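GXWXG domain-containing protein (Thermomonospora curvata, PDB 4MVE) is of unknown function but carries GXWXG and DUF4334 family sequences in a single chain built on an antiparallel beta-sheet. Local coordinates at residues 36-39 with 40-43; 51-54 with 55-58; 134-137 with 138-141. One frame throughout, in Å; residues are numbered along the deposited sequence.

How the interactions relate
All three contacts are local turns or caps at the ends of secondary structure, and they gather at two poles of the molecule. Interaction 1, the 3-10 turn leading into strand 42-48, lies across the chain's centre from the other two: its centre is about 26 Å from that of interaction 2 and about 24 Å from that of interaction 3. Interaction 2 caps helix 54-61, the next element after that strand. Interaction 3 turns the chain out of strand 129-136 of the same sheet. Interactions 2 and 3 touch, Leu55 CD2 packing on Met134 SE at 3.4 Å, so the GXWXG and DUF4334 parts of the chain meet there. No ligand or active site is established.

Interaction 1. Residues 36-39 with 40-43; sequences PVDF and MLGT
Met40 lays its selenium at the edge of the Phe39 ring, a Met-aromatic contact between neighbours in sequence. Met40 SE is 4.0 Å from Phe39 CD2 and 86° off the ring normal. The ring is placed by Phe39 CG standing anti to the backbone N (chi1 177°), while the bend of the Met40 chain at chi2 (-55°) brings SE to the ring edge. Beyond this pair, Leu41 and Asp38 run side by side in the same direction, with Leu41 CD1 3.8 Å from Asp38 OD1, a methyl laid alongside a carboxylate. The backbone beneath is a short 3-10 turn that runs into strand 42-48. Met40 N donates to Val37 O at 3.2 Å and Leu41 N to Asp38 O at 3.0 Å. Further out, Met40 packs on Val130, Leu98 and Phe69 of the sheet, whereas Phe39 meets Arg149 twice, through a cation-pi contact and through its carbonyl O. The chemistry is thus divided: Met40 is buried against apolar side chains of the sheet, Phe39 faces both Val130 and the charged Arg149, and the carboxylate of Asp38 remains on the exposed side.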
ATOM      1  N   PRO A  36      12.154   7.361   1.363  1.00 33.19           N
ATOM      2  CA  PRO A  36      12.530   7.839   0.023  1.00 33.46           C
ATOM      3  C   PRO A  36      11.998   6.870  -1.050  1.00 36.98           C
ATOM      4  O   PRO A  36      11.650   5.726  -0.725  1.00 35.36           O
ATOM      5  CB  PRO A  36      14.063   7.861   0.076  1.00 37.08           C
ATOM      6  CG  PRO A  36      14.439   6.861   1.073  1.00 40.09           C
ATOM      7  CD  PRO A  36      13.303   6.722   2.050  1.00 35.18           C
ATOM      8  N   VAL A  37      11.938   7.335  -2.323  1.00 33.69           N
ATOM      9  CA  VAL A  37      11.438   6.585  -3.480  1.00 32.83           C
ATOM     10  C   VAL A  37      12.178   5.225  -3.670  1.00 36.96           C
ATOM     11  O   VAL A  37      11.492   4.205  -3.834  1.00 35.39           O
ATOM     12  CB  VAL A  37      11.487   7.474  -4.761  1.00 38.08           C
ATOM     13  CG1 VAL A  37      11.410   6.662  -6.054  1.00 37.90           C
ATOM     14  CG2 VAL A  37      10.381   8.530  -4.723  1.00 37.18           C
ATOM     15  N   ASP A  38      13.547   5.198  -3.604  1.00 34.33           N
ATOM     16  CA  ASP A  38      14.305   3.952  -3.858  1.00 34.85           C
ATOM     17  C   ASP A  38      14.082   2.862  -2.773  1.00 37.81           C
ATOM     18  O   ASP A  38      14.187   1.672  -3.081  1.00 37.34           O
ATOM     19  CB  ASP A  38      15.792   4.227  -4.111  1.00 39.49           C
ATOM     20  CG  ASP A  38      16.082   4.819  -5.505  1.00 53.09           C
ATOM     21  OD1 ASP A  38      15.099   5.163  -6.244  1.00 50.22           O
ATOM     22  OD2 ASP A  38      17.276   4.977  -5.845  1.00 64.22           O
ATOM     23  N   PHE A  39      13.616   3.248  -1.567  1.00 35.82           N
ATOM     24  CA  PHE A  39      13.297   2.309  -0.478  1.00 35.81           C
ATOM     25  C   PHE A  39      12.176   1.338  -0.903  1.00 36.82           C
ATOM     26  O   PHE A  39      12.108   0.211  -0.404  1.00 38.22           O
ATOM     27  CB  PHE A  39      12.849   3.107   0.762  1.00 37.60           C
ATOM     28  CG  PHE A  39      12.412   2.299   1.969  1.00 38.60           C
ATOM     29  CD1 PHE A  39      13.314   1.991   2.983  1.00 42.51           C
ATOM     30  CD2 PHE A  39      11.078   1.929   2.135  1.00 37.06           C
ATOM     31  CE1 PHE A  39      12.900   1.259   4.107  1.00 43.52           C
ATOM     32  CE2 PHE A  39      10.669   1.216   3.259  1.00 39.08           C
ATOM     33  CZ  PHE A  39      11.576   0.882   4.237  1.00 38.70           C
HETATM   34  N   MSE A  40      11.282   1.797  -1.793  1.00 29.09           N
HETATM   35  CA  MSE A  40      10.168   1.005  -2.261  1.00 27.63           C
HETATM   36  C   MSE A  40      10.541  -0.000  -3.341  1.00 33.22           C
HETATM   37  O   MSE A  40       9.715  -0.870  -3.623  1.00 32.87           O
HETATM   38  CB  MSE A  40       9.034   1.912  -2.795  1.00 28.22           C
HETATM   39  CG  MSE A  40       8.442   2.857  -1.753  1.00 31.82           C
HETATM   40 SE   MSE A  40       7.788   1.970  -0.147  0.96 35.25          SE
HETATM   41  CE  MSE A  40       6.595   0.522  -0.953  1.00 30.72           C
ATOM     42  N   LEU A  41      11.742   0.121  -3.980  1.00 31.81           N
ATOM     43  CA  LEU A  41      12.112  -0.757  -5.087  1.00 33.37           C
ATOM     44  C   LEU A  41      12.134  -2.263  -4.648  1.00 39.70           C
ATOM     45  O   LEU A  41      12.725  -2.615  -3.629  1.00 40.04           O
ATOM     46  CB  LEU A  41      13.416  -0.315  -5.768  1.00 35.56           C
ATOM     47  CG  LEU A  41      13.399   1.133  -6.368  1.00 41.11           C
ATOM     48  CD1 LEU A  41      14.717   1.487  -7.020  1.00 43.48           C
ATOM     49  CD2 LEU A  41      12.318   1.303  -7.383  1.00 44.35           C
ATOM     50  N   GLY A  42      11.388  -3.085  -5.381  1.00 36.35           N
ATOM     51  CA  GLY A  42      11.253  -4.515  -5.112  1.00 36.61           C
ATOM     52  C   GLY A  42       9.822  -5.002  -5.144  1.00 38.07           C
ATOM     53  O   GLY A  42       8.899  -4.235  -5.451  1.00 37.53           O
ATOM     54  N   THR A  43       9.629  -6.285  -4.822  1.00 34.80           N
ATOM     55  CA  THR A  43       8.316  -6.913  -4.786  1.00 34.38           C
ATOM     56  C   THR A  43       7.831  -6.946  -3.345  1.00 37.97           C
ATOM     57  O   THR A  43       8.610  -7.253  -2.426  1.00 37.65           O
ATOM     58  CB  THR A  43       8.362  -8.299  -5.446  1.00 39.55           C
ATOM     59  OG1 THR A  43       8.732  -8.104  -6.807  1.00 35.93           O
ATOM     60  CG2 THR A  43       7.008  -9.028  -5.410  1.00 34.73           C
TER

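Interaction 2. Residues 51-54 with 55-58; sequences RGDA and LAGM
Asp53 O receives the shortest polar bond here, from Gly57 N at 2.8 Å. It is the first main-chain i to i+4 bond of helix 54-61, and Asp53 sits at the N-cap. The side chain of the same residue turns back on the helix: a trans chi1 (169°) points CG away from the residue's own N and beside its carbonyl carbon, which swings the carboxylate over the first turn, and OD2 accepts a weak bond from Ala56 N at 3.4 Å. Asp53 therefore meets the helix start with two acceptors, its carbonyl O on Gly57 N and its carboxylate on Ala56 N. Apolar atoms add to the contact. Asp53 CB lies 3.9 Å from Ala56 CB, a methylene against a methyl. On the carboxylate itself, Leu55 CB comes within 3.7 Å of Asp53 OD2. One residue along, Met58 N donates to Ala54 O at 3.0 Å, while Met58 CG rests 3.5 Å from that same oxygen. Before the cap, Arg51 brings its CA to 4.1 Å from Ala56 CB, but its guanidinium leads away, NH2 bonding to Gly17 O; the backbone N of Arg51 bonds to Glu19 OE1. Replacing Asp53 with an alanine would probably leave Ala56 N without its carboxylate mate and the first turn less firmly capped. Asp53 also puts a negative charge at the N-terminal end of the helix, where it would probably be favoured by the helix dipole and its own ionised form stabilised in return.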
ATOM      1  N   ARG A  51     -11.316  -5.036   5.714  1.00 39.33           N
ATOM      2  CA  ARG A  51     -11.751  -5.933   4.659  1.00 40.60           C
ATOM      3  C   ARG A  51     -13.256  -5.786   4.305  1.00 48.06           C
ATOM      4  O   ARG A  51     -13.708  -6.443   3.363  1.00 49.22           O
ATOM      5  CB  ARG A  51     -11.397  -7.401   5.007  1.00 40.25           C
ATOM      6  CG  ARG A  51      -9.899  -7.648   4.771  1.00 54.51           C
ATOM      7  CD  ARG A  51      -9.416  -9.065   4.979  1.00 61.78           C
ATOM      8  NE  ARG A  51      -9.373  -9.475   6.387  1.00 74.41           N
ATOM      9  CZ  ARG A  51      -8.350  -9.281   7.221  1.00 82.22           C
ATOM     10  NH1 ARG A  51      -7.282  -8.592   6.830  1.00 49.44           N
ATOM     11  NH2 ARG A  51      -8.413  -9.723   8.469  1.00 78.12           N
ATOM     12  N   GLY A  52     -13.983  -4.914   5.016  1.00 43.89           N
ATOM     13  CA  GLY A  52     -15.393  -4.655   4.743  1.00 44.16           C
ATOM     14  C   GLY A  52     -15.641  -3.585   3.693  1.00 47.22           C
ATOM     15  O   GLY A  52     -16.788  -3.393   3.272  1.00 47.96           O
ATOM     16  N   ASP A  53     -14.575  -2.874   3.264  1.00 41.64           N
ATOM     17  CA  ASP A  53     -14.636  -1.811   2.259  1.00 41.57           C
ATOM     18  C   ASP A  53     -14.867  -2.424   0.841  1.00 43.85           C
ATOM     19  O   ASP A  53     -14.385  -3.522   0.549  1.00 42.93           O
ATOM     20  CB  ASP A  53     -13.335  -0.945   2.304  1.00 44.04           C
ATOM     21  CG  ASP A  53     -13.166   0.028   1.128  1.00 56.34           C
ATOM     22  OD1 ASP A  53     -14.112   0.823   0.861  1.00 55.58           O
ATOM     23  OD2 ASP A  53     -12.134  -0.068   0.417  1.00 61.42           O
ATOM     24  N   ALA A  54     -15.615  -1.710  -0.016  1.00 38.47           N
ATOM     25  CA  ALA A  54     -15.937  -2.116  -1.381  1.00 38.41           C
ATOM     26  C   ALA A  54     -14.682  -2.515  -2.199  1.00 43.95           C
ATOM     27  O   ALA A  54     -14.625  -3.639  -2.736  1.00 40.96           O
ATOM     28  CB  ALA A  54     -16.676  -0.988  -2.099  1.00 39.39           C
ATOM     29  N   LEU A  55     -13.683  -1.594  -2.295  1.00 42.39           N
ATOM     30  CA  LEU A  55     -12.481  -1.855  -3.079  1.00 43.24           C
ATOM     31  C   LEU A  55     -11.700  -3.028  -2.469  1.00 46.69           C
ATOM     32  O   LEU A  55     -11.199  -3.876  -3.225  1.00 47.75           O
ATOM     33  CB  LEU A  55     -11.619  -0.600  -3.224  1.00 44.38           C
ATOM     34  CG  LEU A  55     -10.303  -0.763  -4.015  1.00 51.50           C
ATOM     35  CD1 LEU A  55     -10.556  -1.142  -5.494  1.00 52.80           C
ATOM     36  CD2 LEU A  55      -9.448   0.469  -3.891  1.00 53.57           C
ATOM     37  N   ALA A  56     -11.642  -3.101  -1.105  1.00 39.61           N
ATOM     38  CA  ALA A  56     -11.039  -4.220  -0.380  1.00 37.14           C
ATOM     39  C   ALA A  56     -11.709  -5.534  -0.812  1.00 40.32           C
ATOM     40  O   ALA A  56     -11.002  -6.493  -1.114  1.00 41.12           O
ATOM     41  CB  ALA A  56     -11.183  -4.030   1.121  1.00 37.34           C
ATOM     42  N   GLY A  57     -13.045  -5.533  -0.929  1.00 35.31           N
ATOM     43  CA  GLY A  57     -13.808  -6.697  -1.362  1.00 35.14           C
ATOM     44  C   GLY A  57     -13.437  -7.137  -2.767  1.00 39.74           C
ATOM     45  O   GLY A  57     -13.322  -8.336  -3.045  1.00 40.87           O
HETATM   46  N   MSE A  58     -13.205  -6.161  -3.641  1.00 39.94           N
HETATM   47  CA  MSE A  58     -12.871  -6.384  -5.050  1.00 38.67           C
HETATM   48  C   MSE A  58     -11.424  -6.876  -5.197  1.00 40.07           C
HETATM   49  O   MSE A  58     -11.182  -7.805  -5.965  1.00 40.50           O
HETATM   50  CB  MSE A  58     -13.132  -5.110  -5.862  1.00 40.00           C
HETATM   51  CG  MSE A  58     -14.646  -4.785  -6.009  1.00 47.92           C
HETATM   52 SE   MSE A  58     -15.744  -6.301  -6.653  0.76 56.85          SE
HETATM   53  CE  MSE A  58     -14.944  -6.542  -8.344  1.00 51.82           C
TER

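Interaction 3. Residues 134-137 with 138-141; sequences MDAK and GQPD
Gln139 folds its side chain back over Ala136 at the close of a type II beta turn, Ala136 to Gln139, which leads the chain out of strand 129-136. The side chain of Gln139 starts toward the strand: chi1 (-77°) turns CG opposite its own carbonyl carbon and sets it 3.8 Å from Ala136 CB, methylene against methyl. The bend at chi2 then carries the amide off. From the buried side, Met134 reaches up with an extended first half, chi1 being trans at -173°, and ends with its CE 4.3 Å from the same Gln139 CG. One methylene is thus approached by two strand residues, while Lys137, the next residue, sends its chain away from the loop. The turn itself is closed by Gln139 N donating to Ala136 O at 3.0 Å. Gly138 adopts a positive phi of 93°, at which a CB would clash with Lys137 O, so glycine is called for at this corner. Beneath the turn, Met134 and Ala136 pack on Ile118 of the neighbouring strand 118-124. A single water ties the strand to the loop: it accepts from Ala136 N at 2.9 Å and donates to Met134 O at 2.8 Å and to Asp141 O at 3.2 Å.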
HETATM    1  N   MSE A 134      -4.205   5.238   0.843  1.00 24.57           N
HETATM    2  CA  MSE A 134      -4.805   5.419  -0.458  1.00 26.16           C
HETATM    3  C   MSE A 134      -5.637   6.713  -0.491  1.00 32.35           C
HETATM    4  O   MSE A 134      -6.575   6.874   0.308  1.00 33.09           O
HETATM    5  CB  MSE A 134      -5.684   4.205  -0.844  1.00 28.31           C
HETATM    6  CG  MSE A 134      -6.159   4.329  -2.279  1.00 34.65           C
HETATM    7 SE   MSE A 134      -7.592   3.109  -2.686  0.97 43.51          SE
HETATM    8  CE  MSE A 134      -9.016   4.037  -1.634  1.00 41.66           C
ATOM      9  N   ASP A 135      -5.277   7.608  -1.418  1.00 28.77           N
ATOM     10  CA  ASP A 135      -5.881   8.930  -1.666  1.00 29.54           C
ATOM     11  C   ASP A 135      -6.517   8.886  -3.074  1.00 32.32           C
ATOM     12  O   ASP A 135      -5.851   9.166  -4.075  1.00 31.62           O
ATOM     13  CB  ASP A 135      -4.750   9.997  -1.521  1.00 29.02           C
ATOM     14  CG  ASP A 135      -4.997  11.416  -2.013  1.00 36.81           C
ATOM     15  OD1 ASP A 135      -6.188  11.772  -2.273  1.00 36.11           O
ATOM     16  OD2 ASP A 135      -4.009  12.189  -2.105  1.00 36.56           O
ATOM     17  N   ALA A 136      -7.783   8.438  -3.143  1.00 29.21           N
ATOM     18  CA  ALA A 136      -8.543   8.256  -4.391  1.00 29.13           C
ATOM     19  C   ALA A 136      -9.629   9.322  -4.534  1.00 36.26           C
ATOM     20  O   ALA A 136     -10.479   9.488  -3.636  1.00 37.92           O
ATOM     21  CB  ALA A 136      -9.185   6.864  -4.435  1.00 29.98           C
ATOM     22  N   LYS A 137      -9.629  10.000  -5.693  1.00 31.33           N
ATOM     23  CA  LYS A 137     -10.579  11.042  -6.022  1.00 34.54           C
ATOM     24  C   LYS A 137     -12.004  10.676  -5.635  1.00 45.37           C
ATOM     25  O   LYS A 137     -12.520   9.619  -6.036  1.00 44.57           O
ATOM     26  CB  LYS A 137     -10.533  11.394  -7.498  1.00 34.99           C
ATOM     27  CG  LYS A 137     -11.530  12.477  -7.858  1.00 42.49           C
ATOM     28  CD  LYS A 137     -11.328  12.945  -9.260  1.00 42.80           C
ATOM     29  CE  LYS A 137     -10.590  14.246  -9.242  1.00 30.87           C
ATOM     30  NZ  LYS A 137     -10.850  15.029 -10.490  1.00 25.95           N
ATOM     31  N   GLY A 138     -12.602  11.572  -4.855  1.00 47.42           N
ATOM     32  CA  GLY A 138     -13.970  11.430  -4.407  1.00 52.06           C
ATOM     33  C   GLY A 138     -14.131  10.758  -3.067  1.00 59.14           C
ATOM     34  O   GLY A 138     -15.021  11.166  -2.303  1.00 62.81           O
ATOM     35  N   GLN A 139     -13.299   9.694  -2.779  1.00 52.95           N
ATOM     36  CA  GLN A 139     -13.374   8.926  -1.526  1.00 51.90           C
ATOM     37  C   GLN A 139     -13.460   9.867  -0.347  1.00 58.06           C
ATOM     38  O   GLN A 139     -12.625  10.763  -0.215  1.00 55.38           O
ATOM     39  CB  GLN A 139     -12.208   7.955  -1.346  1.00 50.50           C
ATOM     40  CG  GLN A 139     -12.304   6.682  -2.188  1.00 67.33           C
ATOM     41  CD  GLN A 139     -13.239   5.620  -1.649  1.00 92.19           C
ATOM     42  OE1 GLN A 139     -13.896   5.769  -0.605  1.00 90.31           O
ATOM     43  NE2 GLN A 139     -13.309   4.506  -2.363  1.00 83.49           N
ATOM     44  N   PRO A 140     -14.514   9.734   0.490  1.00 59.31           N
ATOM     45  CA  PRO A 140     -14.666  10.679   1.607  1.00 60.22           C
ATOM     46  C   PRO A 140     -13.488  10.606   2.558  1.00 59.34           C
ATOM     47  O   PRO A 140     -13.093  11.637   3.106  1.00 60.12           O
ATOM     48  CB  PRO A 140     -15.982  10.250   2.279  1.00 65.35           C
ATOM     49  CG  PRO A 140     -16.205   8.846   1.840  1.00 69.49           C
ATOM     50  CD  PRO A 140     -15.591   8.719   0.479  1.00 62.93           C
ATOM     51  N   ASP A 141     -12.885   9.401   2.697  1.00 50.14           N
ATOM     52  CA  ASP A 141     -11.779   9.181   3.616  1.00 45.58           C
ATOM     53  C   ASP A 141     -10.601   8.471   2.972  1.00 42.94           C
ATOM     54  O   ASP A 141     -10.775   7.637   2.079  1.00 40.35           O
ATOM     55  CB  ASP A 141     -12.263   8.320   4.807  1.00 48.58           C
ATOM     56  CG  ASP A 141     -13.664   8.642   5.312  1.00 64.98           C
ATOM     57  OD1 ASP A 141     -13.844   9.732   5.896  1.00 67.82           O
ATOM     58  OD2 ASP A 141     -14.587   7.804   5.098  1.00 66.30           O
TER
HETATM   59  O   HOH W   1      -9.055   7.761  -0.668  1.00 44.36           O